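Local coordinates for protein glycerophosphoryl diester phosphodiesterase (Parabacteroides distasonis, PDB 3MZ2) that probably hydrolyses glycerophosphodiesters to glycerol 3-phosphate and the corresponding alcohol, at residues Phe180-Phe185 / Asn198-Ser203; Ile21-Tyr26 / Lys132-Leu137. All blocks are in the same frame, centred on the assembly; numbering follows the deposited sequence. Where two conformers were deposited one is given.

In the fold
After strand 10-12 the chain forms helix 17-23, whose last turn and exit take part in contact 2. About a hundred residues follow, including strands 33-36 and 63-70 of the barrel, before Lys132-Leu137 closes this long loop. Contact 1 opens only afterwards and closes a short one, bringing Asn198-Ser203 back to strand 182-185 after helix 189-197. The two therefore follow in series, neither nesting nor crossing. Their centres lie about 12 Å apart, and they meet directly: Met181 CE is 3.8 Å from Tyr24 CB. Contact 2 ties the N-terminal segment to the barrel, while contact 1 fastens one strand-helix-strand unit of its wall.

Contact 1 (Phe180-Phe185 / Asn198-Ser203); sequences FMFEAF and NGIPWS
Met181, present as selenomethionine, turns its selenium to Ser203 through a CG set anti to the backbone N (chi1 178°) and a chain that bends at chi2 and again at chi3. Phe182 has CG anti to the carbonyl carbon (chi1 -61°), and Ile200 offers it the CG2 branch. The two side chains cross at about a right angle, with Ile200 CG2 lying 4.1 Å from Phe182 CD2 and approaching the ring obliquely. This is apolar packing in a buried layer: Phe173 of helix 167-176 also lies against Phe182, while Ala170 of the same helix and Ile205 touch Ile200. At the other touching point Met181 SE is 3.8 Å from Ser203 O and its CE 3.9 Å from the same oxygen, so the end of the side chain lies against the backbone carbonyl in van der Waals contact. Ile200 reaches its place directly after a Schellman motif, in which Gly199, at positive phi, ends helix 189-197; Ile200 N bonds to Tyr195 O and Gly199 N to Glu196 O. Beyond the loop, Phe182 makes backbone hydrogen bonds with His204 and Met206, and Phe180 O is hydrogen-bonded to the imidazole ND1 of His204. Strands 182-185 and 205-210, parallel neighbours in the sheet, and helix 189-197 between them thus form a beta-alpha-beta crossover, the repeating unit of the TIM barrel to which glycerophosphodiester phosphodiesterases belong.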
loop_
_atom_site.group_PDB
_atom_site.type_symbol
_atom_site.label_atom_id
_atom_site.label_comp_id
_atom_site.label_asym_id
_atom_site.label_seq_id
_atom_site.Cartn_x
_atom_site.Cartn_y
_atom_site.Cartn_z
ATOM N N PHE A 180 13.861 -17.420 0.208
ATOM C CA PHE A 180 13.355 -16.287 -0.560
ATOM C C PHE A 180 14.453 -15.245 -0.844
ATOM O O PHE A 180 15.349 -14.990 -0.013
ATOM C CB PHE A 180 12.264 -15.566 0.195
ATOM C CG PHE A 180 10.926 -16.269 0.293
ATOM C CD1 PHE A 180 10.388 -17.026 -0.749
ATOM C CD2 PHE A 180 10.147 -16.062 1.423
ATOM C CE1 PHE A 180 9.147 -17.653 -0.599
ATOM C CE2 PHE A 180 8.912 -16.638 1.563
ATOM C CZ PHE A 180 8.404 -17.411 0.560
HETATM N N MSE A 181 14.345 -14.610 -1.998
HETATM C CA MSE A 181 15.206 -13.489 -2.379
HETATM C C MSE A 181 14.360 -12.232 -2.410
HETATM O O MSE A 181 13.230 -12.284 -2.893
HETATM C CB MSE A 181 15.828 -13.778 -3.723
HETATM C CG MSE A 181 16.721 -12.756 -4.361
HETATM SE SE MSE A 181 18.545 -12.954 -3.692
HETATM C CE MSE A 181 19.005 -11.078 -3.729
ATOM N N PHE A 182 14.924 -11.107 -1.962
ATOM C CA PHE A 182 14.180 -9.877 -1.821
ATOM C C PHE A 182 14.671 -8.741 -2.706
ATOM O O PHE A 182 15.900 -8.583 -2.896
ATOM C CB PHE A 182 14.255 -9.416 -0.362
ATOM C CG PHE A 182 13.654 -10.400 0.578
ATOM C CD1 PHE A 182 12.291 -10.630 0.562
ATOM C CD2 PHE A 182 14.452 -11.121 1.438
ATOM C CE1 PHE A 182 11.728 -11.570 1.402
ATOM C CE2 PHE A 182 13.910 -12.095 2.288
ATOM C CZ PHE A 182 12.553 -12.290 2.309
ATOM N N GLU A 183 13.709 -7.923 -3.153
ATOM C CA GLU A 183 14.012 -6.535 -3.529
ATOM C C GLU A 183 13.624 -5.694 -2.291
ATOM O O GLU A 183 12.477 -5.637 -1.930
ATOM C CB GLU A 183 13.220 -6.078 -4.757
ATOM C CG GLU A 183 13.489 -4.606 -5.030
ATOM C CD GLU A 183 12.671 -4.024 -6.132
ATOM O OE1 GLU A 183 12.760 -4.551 -7.273
ATOM O OE2 GLU A 183 12.024 -2.994 -5.844
ATOM N N ALA A 184 14.603 -5.141 -1.616
ATOM C CA ALA A 184 14.377 -4.384 -0.382
ATOM C C ALA A 184 14.528 -2.889 -0.612
ATOM O O ALA A 184 15.465 -2.465 -1.236
ATOM C CB ALA A 184 15.372 -4.858 0.701
ATOM N N PHE A 185 13.587 -2.079 -0.115
ATOM C CA PHE A 185 13.753 -0.640 -0.101
ATOM C C PHE A 185 14.846 -0.273 0.884
ATOM O O PHE A 185 14.744 -0.560 2.095
ATOM C CB PHE A 185 12.440 0.047 0.283
ATOM C CG PHE A 185 11.434 0.160 -0.848
ATOM C CD1 PHE A 185 11.179 -0.927 -1.660
ATOM C CD2 PHE A 185 10.703 1.319 -1.042
ATOM C CE1 PHE A 185 10.303 -0.827 -2.733
ATOM C CE2 PHE A 185 9.772 1.413 -2.105
ATOM C CZ PHE A 185 9.578 0.320 -2.936
ATOM N N ASN A 198 16.853 -6.800 11.831
ATOM C CA ASN A 198 15.879 -7.864 11.588
ATOM C C ASN A 198 16.493 -9.158 11.069
ATOM O O ASN A 198 15.787 -10.086 10.702
ATOM C CB ASN A 198 14.769 -7.385 10.633
ATOM C CG ASN A 198 13.710 -6.580 11.365
ATOM O OD1 ASN A 198 12.873 -7.156 12.021
ATOM N ND2 ASN A 198 13.826 -5.259 11.347
ATOM N N GLY A 199 17.820 -9.187 11.046
ATOM C CA GLY A 199 18.552 -10.418 10.681
ATOM C C GLY A 199 18.352 -10.917 9.277
ATOM O O GLY A 199 18.458 -12.150 9.062
ATOM N N ILE A 200 18.115 -10.029 8.306
ATOM C CA ILE A 200 17.959 -10.461 6.921
ATOM C C ILE A 200 19.338 -10.570 6.282
ATOM O O ILE A 200 20.045 -9.569 6.188
ATOM C CB ILE A 200 17.122 -9.490 6.078
ATOM C CG1 ILE A 200 15.856 -9.118 6.844
ATOM C CG2 ILE A 200 16.785 -10.134 4.702
ATOM C CD1 ILE A 200 14.945 -10.289 7.162
ATOM N N PRO A 201 19.716 -11.765 5.794
ATOM C CA PRO A 201 21.032 -11.851 5.154
ATOM C C PRO A 201 21.163 -10.947 3.948
ATOM O O PRO A 201 20.282 -10.922 3.117
ATOM C CB PRO A 201 21.126 -13.320 4.720
ATOM C CG PRO A 201 20.039 -14.028 5.477
ATOM C CD PRO A 201 18.987 -13.046 5.756
ATOM N N TRP A 202 22.265 -10.195 3.848
ATOM C CA TRP A 202 22.454 -9.313 2.719
ATOM C C TRP A 202 22.550 -10.145 1.410
ATOM O O TRP A 202 22.222 -9.630 0.347
ATOM C CB TRP A 202 23.700 -8.417 2.928
ATOM C CG TRP A 202 23.510 -7.324 3.934
ATOM C CD1 TRP A 202 24.243 -7.127 5.080
ATOM C CD2 TRP A 202 22.594 -6.238 3.855
ATOM N NE1 TRP A 202 23.782 -6.018 5.749
ATOM C CE2 TRP A 202 22.792 -5.433 5.006
ATOM C CE3 TRP A 202 21.602 -5.886 2.930
ATOM C CZ2 TRP A 202 22.016 -4.290 5.267
ATOM C CZ3 TRP A 202 20.830 -4.731 3.150
ATOM C CH2 TRP A 202 21.045 -3.955 4.333
ATOM N N SER A 203 22.997 -11.389 1.515
ATOM C CA SER A 203 23.033 -12.266 0.366
ATOM C C SER A 203 21.645 -12.495 -0.228
ATOM O O SER A 203 21.525 -12.908 -1.373
ATOM C CB SER A 203 23.660 -13.603 0.715
ATOM O OG SER A 203 22.957 -14.288 1.738
#

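Contact 2 (Ile21-Tyr26 / Lys132-Leu137); sequences ISFYQY and KTILIL
Ile134 CD1 is the atom on which this contact turns, meeting two aromatic side chains of the N-terminal segment. Ile134 CD1 lies 4.0 Å from both Tyr24 CE2 and Tyr24 OH, so the methyl rests by the phenol end of the ring, and 4.2 Å from Phe23 CE2. It approaches both rings obliquely. Tyr24 and Ile134 point at each other from opposite directions, and the isoleucine gains its reach from an extended outer bond (chi2 159°), which carries CD1 out from the backbone just before strand 135-137, toward Tyr24. The two aromatic residues also pack together: Phe23 CD2 sits over the centre of one Tyr24 face, 3.6 Å above its plane, while Tyr24 CD2 lies in plane at the edge of the Phe23 ring. Tyr24 and Ile134 share Thr63 and Met161, at the beginnings of neighbouring parallel strands, and Ile134 adds Ile14, so Tyr24 packs against the N-terminal end of the TIM-barrel strands, the end opposite the one where such barrels carry their active sites. Further out, Phe23 packs edge-to-face with Phe288, near the C terminus. The turn leaving helix 17-23 is held by Gln25 N bonding to Ser22 O at 3.0 Å. On the strand side, Ile134 makes backbone hydrogen bonds with Phe64, and Thr133 OG1 bonds to Ala62 O, anchoring the approach to strand 135-137 beside strand 63-70.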
loop_
_atom_site.group_PDB
_atom_site.type_symbol
_atom_site.label_atom_id
_atom_site.label_comp_id
_atom_site.label_asym_id
_atom_site.label_seq_id
_atom_site.Cartn_x
_atom_site.Cartn_y
_atom_site.Cartn_z
ATOM N N ILE A 21 21.334 -15.997 -5.760
ATOM C CA ILE A 21 22.149 -15.221 -4.793
ATOM C C ILE A 21 23.441 -14.773 -5.467
ATOM O O ILE A 21 23.828 -13.618 -5.406
ATOM C CB ILE A 21 22.442 -16.074 -3.522
ATOM C CG1 ILE A 21 21.178 -16.250 -2.697
ATOM C CG2 ILE A 21 23.610 -15.496 -2.663
ATOM C CD1 ILE A 21 21.270 -17.382 -1.664
ATOM N N SER A 22 24.073 -15.690 -6.201
ATOM C CA SER A 22 25.292 -15.335 -6.909
ATOM C C SER A 22 25.086 -14.212 -7.908
ATOM O O SER A 22 25.898 -13.257 -7.981
ATOM C CB SER A 22 25.824 -16.543 -7.661
ATOM O OG SER A 22 27.123 -16.282 -8.150
ATOM N N PHE A 23 24.010 -14.331 -8.686
ATOM C CA PHE A 23 23.652 -13.346 -9.708
ATOM C C PHE A 23 23.618 -11.942 -9.084
ATOM O O PHE A 23 24.147 -10.991 -9.650
ATOM C CB PHE A 23 22.290 -13.716 -10.359
ATOM C CG PHE A 23 21.815 -12.756 -11.453
ATOM C CD1 PHE A 23 22.414 -12.746 -12.713
ATOM C CD2 PHE A 23 20.793 -11.856 -11.218
ATOM C CE1 PHE A 23 21.957 -11.904 -13.714
ATOM C CE2 PHE A 23 20.355 -10.992 -12.204
ATOM C CZ PHE A 23 20.939 -11.031 -13.451
ATOM N N TYR A 24 23.045 -11.865 -7.894
ATOM C CA TYR A 24 22.862 -10.592 -7.191
ATOM C C TYR A 24 23.987 -10.250 -6.187
ATOM O O TYR A 24 23.855 -9.251 -5.477
ATOM C CB TYR A 24 21.484 -10.527 -6.492
ATOM C CG TYR A 24 20.387 -10.195 -7.500
ATOM C CD1 TYR A 24 20.417 -9.001 -8.204
ATOM C CD2 TYR A 24 19.325 -11.072 -7.723
ATOM C CE1 TYR A 24 19.464 -8.690 -9.134
ATOM C CE2 TYR A 24 18.368 -10.765 -8.635
ATOM C CZ TYR A 24 18.404 -9.550 -9.325
ATOM O OH TYR A 24 17.438 -9.261 -10.296
ATOM N N GLN A 25 25.061 -11.033 -6.129
ATOM C CA GLN A 25 26.226 -10.662 -5.310
ATOM C C GLN A 25 27.014 -9.602 -6.066
ATOM O O GLN A 25 27.549 -9.854 -7.188
ATOM C CB GLN A 25 27.132 -11.865 -4.983
ATOM C CG GLN A 25 28.366 -11.535 -4.111
ATOM C CD GLN A 25 28.012 -11.125 -2.663
ATOM O OE1 GLN A 25 26.843 -11.125 -2.268
ATOM N NE2 GLN A 25 29.036 -10.788 -1.869
ATOM N N TYR A 26 27.107 -8.433 -5.470
ATOM C CA TYR A 26 27.894 -7.353 -6.048
ATOM C C TYR A 26 29.308 -7.820 -6.348
ATOM O O TYR A 26 29.958 -8.514 -5.564
ATOM C CB TYR A 26 27.896 -6.086 -5.165
ATOM C CG TYR A 26 28.767 -4.989 -5.731
ATOM C CD1 TYR A 26 28.292 -4.162 -6.747
ATOM C CD2 TYR A 26 30.068 -4.827 -5.299
ATOM C CE1 TYR A 26 29.097 -3.182 -7.303
ATOM C CE2 TYR A 26 30.859 -3.828 -5.825
ATOM C CZ TYR A 26 30.369 -3.010 -6.820
ATOM O OH TYR A 26 31.160 -2.019 -7.375
ATOM N N LYS A 132 13.718 -18.223 -18.098
ATOM C CA LYS A 132 13.870 -17.043 -18.928
ATOM C C LYS A 132 14.276 -15.781 -18.168
ATOM O O LYS A 132 15.084 -14.999 -18.662
ATOM C CB LYS A 132 12.596 -16.742 -19.690
ATOM C CG LYS A 132 12.106 -17.869 -20.552
ATOM C CD LYS A 132 10.864 -17.444 -21.296
ATOM C CE LYS A 132 10.246 -18.625 -22.018
ATOM N NZ LYS A 132 9.553 -19.692 -21.167
ATOM N N THR A 133 13.691 -15.546 -16.993
ATOM C CA THR A 133 13.857 -14.286 -16.291
ATOM C C THR A 133 13.522 -14.484 -14.790
ATOM O O THR A 133 13.378 -15.602 -14.318
ATOM C CB THR A 133 12.950 -13.190 -16.943
ATOM O OG1 THR A 133 13.188 -11.908 -16.326
ATOM C CG2 THR A 133 11.480 -13.520 -16.820
ATOM N N ILE A 134 13.428 -13.392 -14.060
ATOM C CA ILE A 134 13.051 -13.377 -12.666
ATOM C C ILE A 134 11.939 -12.366 -12.566
ATOM O O ILE A 134 12.046 -11.277 -13.127
ATOM C CB ILE A 134 14.213 -12.878 -11.779
ATOM C CG1 ILE A 134 15.474 -13.669 -12.003
ATOM C CG2 ILE A 134 13.823 -12.853 -10.260
ATOM C CD1 ILE A 134 16.699 -12.973 -11.588
ATOM N N LEU A 135 10.861 -12.698 -11.875
ATOM C CA LEU A 135 9.802 -11.772 -11.605
ATOM C C LEU A 135 9.977 -11.200 -10.203
ATOM O O LEU A 135 10.486 -11.881 -9.276
ATOM C CB LEU A 135 8.455 -12.530 -11.681
ATOM C CG LEU A 135 8.135 -13.282 -12.981
ATOM C CD1 LEU A 135 6.801 -14.021 -12.847
ATOM C CD2 LEU A 135 8.176 -12.343 -14.158
ATOM N N ILE A 136 9.537 -9.970 -10.013
ATOM C CA ILE A 136 9.666 -9.277 -8.749
ATOM C C ILE A 136 8.281 -8.757 -8.364
ATOM O O ILE A 136 7.693 -7.936 -9.083
ATOM C CB ILE A 136 10.687 -8.127 -8.819
ATOM C CG1 ILE A 136 12.020 -8.662 -9.356
ATOM C CG2 ILE A 136 10.825 -7.497 -7.371
ATOM C CD1 ILE A 136 13.141 -7.557 -9.608
ATOM N N LEU A 137 7.726 -9.300 -7.291
ATOM C CA LEU A 137 6.341 -9.044 -6.915
ATOM C C LEU A 137 6.209 -7.806 -6.028
ATOM O O LEU A 137 6.686 -7.768 -4.872
ATOM C CB LEU A 137 5.706 -10.228 -6.177
ATOM C CG LEU A 137 5.795 -11.594 -6.889
ATOM C CD1 LEU A 137 4.968 -12.660 -6.112
ATOM C CD2 LEU A 137 5.387 -11.544 -8.361
#